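PDB 3FZ0: nucleoside hydrolase, putative from Trypanosoma brucei, which belongs to the nucleoside hydrolase family, built around a mixed beta-sheet flanked by helices, and binds a calcium ion. Local coordinates for residues 6-10 with 290-294; 175-179 with 312-316. The protein carries 2 engineered substitutions. All coordinates share one frame; numbering follows the deposited sequence. Where two conformers were deposited one is given.

How the contacts relate
Contact 1 (6-10 with 290-294) and contact 2 (175-179 with 312-316) lie on opposite sides of the chain's centre. Their centres are 30 Å apart and their nearest atoms about 21 Å apart, so they do not touch. Contact 1 is the one tied to the calcium site by chain connection. Its strand 6-13 runs on to the metal residues D14 and D19. Its helix 282-291 carries D283 near the start, and the contact uses the other end of that helix. L134 completes the set just after strand 127-133. Contact 2 instead joins two loops, and its 312-316 loop reaches other subunits of the tetramer.

Contact 1: 6-10 with 290-294; sequences HRKLI and AIRPE
R7 and L9 of segment 6-10, on strand 6-13, meet the C-terminal end of helix 282-291, and R7 also reaches P293 of the 3-10 segment beyond. This is helix-on-sheet packing, in the alpha/beta core of the nucleoside hydrolase fold. The strand lies inside the sheet, between strands 32-39 and 127-133. R7 is the main contributor. Its CG stands beside the backbone N (chi1 -76°), and the chain then runs extended to NE, which brings the guanidinium to the helix end. On the way, R7 CD packs against I291 CG2 at 3.9 Å. The I291 carbonyl oxygen sits over one guanidinium face, offset toward the rim and 3.3 Å above the plane, so no N-H points at it. R7 NH1 is 2.8 Å from A290 O, but the angle is too poor for a hydrogen bond. Q130 serves both atoms: its OE1 accepts from R7 NH1 and its NE2 donates to A290 O. The positive group next to carbonyls at a helix C-terminus is probably electrostatically favourable. K8 turns to the other side of the sheet, where its NZ pairs with E33. L9 points back to the helix and is buried. Its CD1 meets I291 CG2 at 3.9 Å, the two side chains crossing at about a right angle. R292 has already left the helical conformation. Beyond it, P293 CD lies 3.7 Å from R7 NH2.

Contact 2: 175-179 with 312-316; sequences SNMAA and ETRGA
N176 reaches across to the R314 carbonyl, and A179 presses on G315 beside it. These two pairs form the tight part of the contact. N176 ND2 donates to R314 O at 3.1 Å, with an N-H...O angle of 158°. The acceptor lies almost in the amide plane, and the donor lies in the plane of the R314 carbonyl. N176 OD1 holds its own loop. A178 N donates to N176 OD1 at 2.9 Å, an Asx turn. A179 N donates to N176 OD1 at 2.7 Å. The two donors approach from opposite faces of the amide plane. With OD1 accepting and ND2 donating, the flip of the amide is fixed. The side chain gets there with CG set between the backbone N and the carbonyl carbon (chi1 60°). Across from it, T313 to A316 make a type II turn with G315 in its third position. G315 brings only backbone to the interface, and A179 CB comes within 3.3 Å of G315 C. A178 CB adds an apolar touch on A316 CB at 4.1 Å. The side toward E312 is looser. There a water bridges M177 N and E312 O, and the E312 carboxylate leads away from the 175-179 loop. Nearby, T313 OG1 hydrogen-bonds T313 OG1 of the second subunit. Helix 181-185 binds both segments, through H184 to S175 OG and S183 to G315 O. The turn leads into strand 317-319, outermost in the main sheet within this chain.

Contact 1: 6-10 with 290-294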
loop_
_atom_site.group_PDB
_atom_site.type_symbol
_atom_site.label_atom_id
_atom_site.label_comp_id
_atom_site.label_asym_id
_atom_site.label_seq_id
_atom_site.Cartn_x
_atom_site.Cartn_y
_atom_site.Cartn_z
ATOM N N HIS B 6 -18.724 -35.906 -20.303
ATOM C CA HIS B 6 -17.454 -35.651 -20.969
ATOM C C HIS B 6 -16.968 -34.268 -20.576
ATOM O O HIS B 6 -17.724 -33.331 -20.643
ATOM C CB HIS B 6 -17.668 -35.654 -22.487
ATOM C CG HIS B 6 -17.945 -37.001 -23.067
ATOM N ND1 HIS B 6 -18.237 -38.102 -22.295
ATOM C CD2 HIS B 6 -18.008 -37.416 -24.355
ATOM C CE1 HIS B 6 -18.451 -39.144 -23.079
ATOM N NE2 HIS B 6 -18.318 -38.753 -24.333
ATOM N N ARG B 7 -15.719 -34.139 -20.210
ATOM C CA ARG B 7 -15.157 -32.848 -19.895
ATOM C C ARG B 7 -14.303 -32.355 -21.066
ATOM O O ARG B 7 -13.532 -33.105 -21.653
ATOM C CB ARG B 7 -14.312 -32.943 -18.614
ATOM C CG ARG B 7 -15.128 -33.013 -17.330
ATOM C CD ARG B 7 -14.327 -33.513 -16.144
ATOM N NE ARG B 7 -15.189 -34.123 -15.132
ATOM C CZ ARG B 7 -15.660 -33.466 -14.081
ATOM N NH1 ARG B 7 -15.344 -32.193 -13.909
ATOM N NH2 ARG B 7 -16.436 -34.076 -13.202
ATOM N N LYS B 8 -14.444 -31.081 -21.402
ATOM C CA LYS B 8 -13.570 -30.438 -22.378
ATOM C C LYS B 8 -12.796 -29.400 -21.614
ATOM O O LYS B 8 -13.390 -28.503 -21.035
ATOM C CB LYS B 8 -14.386 -29.758 -23.492
ATOM C CG LYS B 8 -15.430 -30.636 -24.173
ATOM C CD LYS B 8 -14.779 -31.853 -24.789
ATOM C CE LYS B 8 -15.754 -32.642 -25.676
ATOM N NZ LYS B 8 -15.201 -34.034 -25.883
ATOM N N LEU B 9 -11.481 -29.513 -21.578
ATOM C CA LEU B 9 -10.673 -28.561 -20.804
ATOM C C LEU B 9 -9.847 -27.604 -21.632
ATOM O O LEU B 9 -9.301 -27.959 -22.654
ATOM C CB LEU B 9 -9.720 -29.263 -19.857
ATOM C CG LEU B 9 -10.145 -30.390 -18.935
ATOM C CD1 LEU B 9 -9.034 -30.505 -17.863
ATOM C CD2 LEU B 9 -11.507 -30.140 -18.300
ATOM N N ILE B 10 -9.770 -26.377 -21.161
ATOM C CA ILE B 10 -8.780 -25.400 -21.583
ATOM C C ILE B 10 -7.761 -25.425 -20.460
ATOM O O ILE B 10 -8.112 -25.351 -19.278
ATOM C CB ILE B 10 -9.404 -23.990 -21.685
ATOM C CG1 ILE B 10 -10.642 -24.013 -22.592
ATOM C CG2 ILE B 10 -8.369 -22.965 -22.145
ATOM C CD1 ILE B 10 -11.523 -22.785 -22.430
ATOM N N ALA B 290 -10.093 -30.735 -10.700
ATOM C CA ALA B 290 -11.000 -30.356 -11.783
ATOM C C ALA B 290 -11.749 -31.527 -12.342
ATOM O O ALA B 290 -12.925 -31.433 -12.631
ATOM C CB ALA B 290 -10.237 -29.698 -12.908
ATOM N N ILE B 291 -11.066 -32.633 -12.538
ATOM C CA ILE B 291 -11.705 -33.738 -13.238
ATOM C C ILE B 291 -12.255 -34.848 -12.334
ATOM O O ILE B 291 -13.153 -35.567 -12.750
ATOM C CB ILE B 291 -10.872 -34.244 -14.433
ATOM C CG1 ILE B 291 -9.541 -34.816 -14.012
ATOM C CG2 ILE B 291 -10.577 -33.085 -15.356
ATOM C CD1 ILE B 291 -8.502 -34.812 -15.186
ATOM N N ARG B 292 -11.734 -34.960 -11.108
ATOM C CA ARG B 292 -12.277 -35.898 -10.147
ATOM C C ARG B 292 -12.661 -35.171 -8.883
ATOM O O ARG B 292 -11.909 -35.195 -7.914
ATOM C CB ARG B 292 -11.282 -37.019 -9.834
ATOM C CG ARG B 292 -10.748 -37.755 -11.048
ATOM C CD ARG B 292 -10.299 -39.143 -10.682
ATOM N NE ARG B 292 -11.391 -40.094 -10.795
ATOM C CZ ARG B 292 -11.550 -41.170 -10.025
ATOM N NH1 ARG B 292 -10.685 -41.449 -9.062
ATOM N NH2 ARG B 292 -12.588 -41.988 -10.224
ATOM N N PRO B 293 -13.849 -34.529 -8.882
ATOM C CA PRO B 293 -14.263 -33.676 -7.753
ATOM C C PRO B 293 -14.357 -34.445 -6.429
ATOM O O PRO B 293 -14.297 -33.842 -5.369
ATOM C CB PRO B 293 -15.657 -33.175 -8.174
ATOM C CG PRO B 293 -16.159 -34.241 -9.162
ATOM C CD PRO B 293 -14.896 -34.604 -9.921
ATOM N N GLU B 294 -14.490 -35.763 -6.510
ATOM C CA GLU B 294 -14.575 -36.640 -5.346
ATOM C C GLU B 294 -13.225 -36.763 -4.629
ATOM O O GLU B 294 -13.162 -37.254 -3.505
ATOM C CB GLU B 294 -15.130 -38.030 -5.728
ATOM C CG GLU B 294 -14.225 -38.862 -6.696
ATOM C CD GLU B 294 -14.494 -38.621 -8.223
ATOM O OE1 GLU B 294 -14.974 -37.528 -8.613
ATOM O OE2 GLU B 294 -14.214 -39.546 -9.039
#

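Contact 2: 175-179 with 312-316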
loop_
_atom_site.group_PDB
_atom_site.type_symbol
_atom_site.label_atom_id
_atom_site.label_comp_id
_atom_site.label_asym_id
_atom_site.label_seq_id
_atom_site.Cartn_x
_atom_site.Cartn_y
_atom_site.Cartn_z
ATOM N N SER B 175 6.978 -17.536 -2.580
ATOM C CA SER B 175 7.559 -16.481 -3.402
ATOM C C SER B 175 8.056 -15.277 -2.577
ATOM O O SER B 175 9.229 -14.921 -2.631
ATOM C CB SER B 175 6.582 -16.057 -4.497
ATOM O OG SER B 175 7.158 -15.060 -5.324
ATOM N N ASN B 176 7.165 -14.652 -1.818
ATOM C CA ASN B 176 7.612 -13.837 -0.665
ATOM C C ASN B 176 7.100 -14.507 0.615
ATOM O O ASN B 176 6.609 -15.642 0.555
ATOM C CB ASN B 176 7.208 -12.363 -0.766
ATOM C CG ASN B 176 5.687 -12.173 -0.838
ATOM O OD1 ASN B 176 4.907 -12.945 -0.225
ATOM N ND2 ASN B 176 5.254 -11.164 -1.612
ATOM N N MET B 177 7.246 -13.859 1.766
ATOM C CA MET B 177 6.850 -14.493 3.041
ATOM C C MET B 177 5.369 -14.939 3.079
ATOM O O MET B 177 5.030 -15.876 3.801
ATOM C CB MET B 177 7.172 -13.604 4.251
ATOM C CG MET B 177 8.662 -13.392 4.477
ATOM S SD MET B 177 9.056 -11.999 5.573
ATOM C CE MET B 177 8.861 -12.775 7.130
ATOM N N ALA B 178 4.501 -14.281 2.303
ATOM C CA ALA B 178 3.073 -14.519 2.427
ATOM C C ALA B 178 2.429 -15.131 1.187
ATOM O O ALA B 178 1.376 -15.793 1.291
ATOM C CB ALA B 178 2.390 -13.260 2.764
ATOM N N ALA B 179 3.055 -14.908 0.020
ATOM C CA ALA B 179 2.386 -15.177 -1.268
ATOM C C ALA B 179 3.012 -16.332 -2.022
ATOM O O ALA B 179 4.247 -16.444 -2.080
ATOM C CB ALA B 179 2.357 -13.902 -2.170
ATOM N N GLU B 312 5.295 -6.354 2.059
ATOM C CA GLU B 312 5.651 -7.777 2.230
ATOM C C GLU B 312 4.513 -8.732 1.828
ATOM O O GLU B 312 4.723 -9.935 1.701
ATOM C CB GLU B 312 6.059 -8.038 3.688
ATOM C CG GLU B 312 7.484 -7.598 4.044
ATOM C CD GLU B 312 7.594 -6.151 4.510
ATOM O OE1 GLU B 312 6.589 -5.593 5.011
ATOM O OE2 GLU B 312 8.700 -5.568 4.389
ATOM N N THR B 313 3.294 -8.206 1.665
ATOM C CA THR B 313 2.134 -9.063 1.406
ATOM C C THR B 313 1.496 -8.954 -0.001
ATOM O O THR B 313 0.419 -9.544 -0.256
ATOM C CB THR B 313 1.021 -8.838 2.436
ATOM O OG1 THR B 313 0.746 -7.440 2.519
ATOM C CG2 THR B 313 1.426 -9.344 3.798
ATOM N N ARG B 314 2.139 -8.238 -0.925
ATOM C CA ARG B 314 1.604 -8.183 -2.294
ATOM C C ARG B 314 1.512 -9.621 -2.793
ATOM O O ARG B 314 2.455 -10.361 -2.638
ATOM C CB ARG B 314 2.464 -7.289 -3.205
ATOM C CG ARG B 314 2.357 -7.616 -4.687
ATOM C CD ARG B 314 2.852 -6.519 -5.608
ATOM N NE ARG B 314 1.679 -5.902 -6.142
ATOM C CZ ARG B 314 1.209 -5.973 -7.388
ATOM N NH1 ARG B 314 1.830 -6.600 -8.378
ATOM N NH2 ARG B 314 0.078 -5.341 -7.623
ATOM N N GLY B 315 0.353 -10.003 -3.335
ATOM C CA GLY B 315 0.115 -11.371 -3.820
ATOM C C GLY B 315 -0.499 -12.304 -2.781
ATOM O O GLY B 315 -0.900 -13.401 -3.113
ATOM N N ALA B 316 -0.569 -11.879 -1.518
ATOM C CA ALA B 316 -1.145 -12.717 -0.457
ATOM C C ALA B 316 -2.583 -13.054 -0.766
ATOM O O ALA B 316 -3.312 -12.240 -1.363
ATOM C CB ALA B 316 -1.035 -12.048 0.954
HETATM O O HOH W 1 7.165 -10.993 1.980
#